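Malonate decarboxylase subunit alpha (Acinetobacter baumannii ATCC 17978, PDB 6MPR) probably acts as the transferase subunit of malonate decarboxylase, exchanging acetyl for malonyl on the acyl-carrier subunit during breakdown of malonate to acetate and carbon dioxide. Local coordinates at residues Leu31-Asn35 / Val219-Val223. Sequence-based numbering, arbitrary orientation.
Sequences LEMAN and VDYVV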
ATOM      1  N   LEU A  31      14.174 -28.855   8.408  1.00 16.12           N
ATOM      2  CA  LEU A  31      13.595 -28.936   9.745  0.62 15.42           C
ATOM      3  C   LEU A  31      13.966 -30.251  10.418  1.00 16.26           C
ATOM      4  O   LEU A  31      14.295 -30.271  11.608  1.00 17.29           O
ATOM      5  CB  LEU A  31      12.074 -28.777   9.683  0.62 15.54           C
ATOM      6  CG  LEU A  31      11.466 -27.388   9.916  0.62 13.73           C
ATOM      7  CD1 LEU A  31      12.295 -26.313   9.243  0.62 14.92           C
ATOM      8  CD2 LEU A  31      10.040 -27.377   9.377  0.62 22.47           C
ATOM      9  N   GLU A  32      13.927 -31.354   9.671  1.00 17.26           N
ATOM     10  CA  GLU A  32      14.234 -32.654  10.256  1.00 18.73           C
ATOM     11  C   GLU A  32      15.667 -32.697  10.761  1.00 22.28           C
ATOM     12  O   GLU A  32      15.931 -33.200  11.857  1.00 19.68           O
ATOM     13  CB  GLU A  32      13.986 -33.746   9.219  1.00 21.68           C
ATOM     14  CG  GLU A  32      13.713 -35.103   9.769  1.00 36.82           C
ATOM     15  CD  GLU A  32      12.969 -35.936   8.754  1.00 46.92           C
ATOM     16  OE1 GLU A  32      13.498 -36.122   7.633  1.00 48.05           O
ATOM     17  OE2 GLU A  32      11.838 -36.367   9.061  1.00 51.93           O
ATOM     18  N   MET A  33      16.598 -32.132   9.990  1.00 18.94           N
ATOM     19  CA  MET A  33      17.998 -32.114  10.399  0.52 22.94           C
ATOM     20  C   MET A  33      18.220 -31.164  11.570  1.00 21.12           C
ATOM     21  O   MET A  33      18.966 -31.483  12.501  1.00 19.36           O
ATOM     22  CB  MET A  33      18.883 -31.725   9.216  0.52 23.13           C
ATOM     23  CG  MET A  33      19.231 -32.884   8.292  0.52 33.64           C
ATOM     24  SD  MET A  33      20.280 -32.369   6.920  0.52 45.23           S
ATOM     25  CE  MET A  33      21.365 -31.208   7.748  0.52 43.73           C
ATOM     26  N   ALA A  34      17.576 -29.998  11.544  1.00 18.82           N
ATOM     27  CA  ALA A  34      17.764 -29.018  12.610  1.00 19.25           C
ATOM     28  C   ALA A  34      17.149 -29.477  13.922  1.00 20.24           C
ATOM     29  O   ALA A  34      17.635 -29.096  14.993  1.00 19.95           O
ATOM     30  CB  ALA A  34      17.171 -27.664  12.211  1.00 17.17           C
ATOM     31  N   ASN A  35      16.082 -30.277  13.862  1.00 17.04           N
ATOM     32  CA  ASN A  35      15.338 -30.628  15.069  1.00 20.66           C
ATOM     33  C   ASN A  35      16.166 -31.439  16.054  1.00 29.09           C
ATOM     34  O   ASN A  35      15.835 -31.472  17.245  1.00 28.15           O
ATOM     35  CB  ASN A  35      14.066 -31.406  14.711  1.00 24.51           C
ATOM     36  CG  ASN A  35      12.949 -30.504  14.206  1.00 24.33           C
ATOM     37  OD1 ASN A  35      12.948 -29.285  14.432  1.00 22.58           O
ATOM     38  ND2 ASN A  35      11.978 -31.107  13.528  1.00 20.30           N
ATOM     39  N   VAL A 219       5.550 -19.542  12.400  1.00 11.07           N
ATOM     40  CA  VAL A 219       6.902 -19.530  12.944  1.00 13.63           C
ATOM     41  C   VAL A 219       7.446 -20.956  12.935  1.00 16.05           C
ATOM     42  O   VAL A 219       6.765 -21.887  13.372  1.00 15.19           O
ATOM     43  CB  VAL A 219       6.901 -18.946  14.371  1.00 13.61           C
ATOM     44  CG1 VAL A 219       8.293 -19.036  15.004  1.00 16.35           C
ATOM     45  CG2 VAL A 219       6.391 -17.492  14.364  1.00 13.34           C
ATOM     46  N   ASP A 220       8.681 -21.129  12.467  1.00 11.69           N
ATOM     47  CA  ASP A 220       9.272 -22.462  12.575  1.00 11.58           C
ATOM     48  C   ASP A 220      10.126 -22.634  13.828  1.00 16.36           C
ATOM     49  O   ASP A 220      10.081 -23.699  14.462  1.00 15.02           O
ATOM     50  CB  ASP A 220      10.081 -22.765  11.315  1.00 14.57           C
ATOM     51  CG  ASP A 220       9.216 -22.730  10.092  1.00 17.07           C
ATOM     52  OD1 ASP A 220       8.318 -23.600   9.977  1.00 18.55           O
ATOM     53  OD2 ASP A 220       9.383 -21.793   9.283  1.00 14.56           O
ATOM     54  N   TYR A 221      10.880 -21.608  14.226  1.00 14.03           N
ATOM     55  CA  TYR A 221      11.715 -21.715  15.414  1.00 18.05           C
ATOM     56  C   TYR A 221      11.776 -20.390  16.152  1.00 12.37           C
ATOM     57  O   TYR A 221      11.681 -19.318  15.547  1.00 14.18           O
ATOM     58  CB  TYR A 221      13.146 -22.126  15.083  1.00 10.77           C
ATOM     59  CG  TYR A 221      13.268 -23.496  14.474  1.00 12.59           C
ATOM     60  CD1 TYR A 221      13.297 -24.640  15.268  1.00 11.71           C
ATOM     61  CD2 TYR A 221      13.361 -23.636  13.106  1.00 18.43           C
ATOM     62  CE1 TYR A 221      13.413 -25.916  14.687  1.00 13.39           C
ATOM     63  CE2 TYR A 221      13.477 -24.879  12.522  1.00 18.77           C
ATOM     64  CZ  TYR A 221      13.497 -26.015  13.311  1.00 18.85           C
ATOM     65  OH  TYR A 221      13.626 -27.238  12.690  1.00 17.60           O
ATOM     66  N   VAL A 222      11.965 -20.479  17.473  1.00 12.65           N
ATOM     67  CA  VAL A 222      12.268 -19.313  18.291  1.00 12.23           C
ATOM     68  C   VAL A 222      13.586 -19.578  19.015  1.00 13.03           C
ATOM     69  O   VAL A 222      13.993 -20.724  19.210  1.00 15.80           O
ATOM     70  CB  VAL A 222      11.147 -18.969  19.301  1.00 14.63           C
ATOM     71  CG1 VAL A 222       9.824 -18.716  18.581  1.00 12.14           C
ATOM     72  CG2 VAL A 222      11.004 -20.069  20.354  1.00 11.28           C
ATOM     73  N   VAL A 223      14.265 -18.494  19.389  1.00 13.76           N
ATOM     74  CA  VAL A 223      15.496 -18.576  20.170  1.00 13.54           C
ATOM     75  C   VAL A 223      15.510 -17.395  21.128  1.00 12.69           C
ATOM     76  O   VAL A 223      15.168 -16.278  20.742  1.00 13.86           O
ATOM     77  CB  VAL A 223      16.751 -18.583  19.268  1.00 12.12           C
ATOM     78  CG1 VAL A 223      16.886 -17.262  18.477  1.00 11.57           C
ATOM     79  CG2 VAL A 223      18.006 -18.829  20.093  1.00 12.94           C
TER
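Tyr221 reaches from its strand to the C-terminal end region of the helix that carries Leu31 and Ala34 and meets it with the phenol end, a long side chain that spans the gap between helix and sheet. The contact illustrates how a polar tip, held by one hydrogen bond, can sit among apolar side chains at such an interface. Its OH donates a hydrogen bond of 2.8 Å to Asn35 OD1. The acceptor lies at the ring edge, near the ring plane, whereas the hydroxyl stands above the amide plane, 51° out of it, and the amide and ring planes are 63° apart. Asn35 can present OD1 here because its CG sits beside the backbone N (chi1 -78°). The tight part of the contact surrounds the hydroxyl, where Ala34 CB approaches Tyr221 OH at 3.6 Å. In one of two modelled conformers, Leu31 CD1 lies 3.8 Å from Tyr221 CE2. Leu55 of helix 48-55 touches both Ala34 and Tyr221, extending this buried apolar packing. Toward Asp220 the fit is looser: in that conformer Leu31 CD2 is 4.2 Å from Asp220 OD1. OD1 is held by salt bridges to Lys27 and to Arg342 of the second subunit, and OD2 by the backbone N of Val195. Glu32 points away from the strand on the exposed face, and the end of Met33 leads off too. Backbone hydrogen bonds between Tyr221 and Val195 and between Val222 and Val41 set strand 221-224 between its neighbours. The arrangement is that of a helix packed against a parallel sheet in an alpha/beta fold, near the sheet edge.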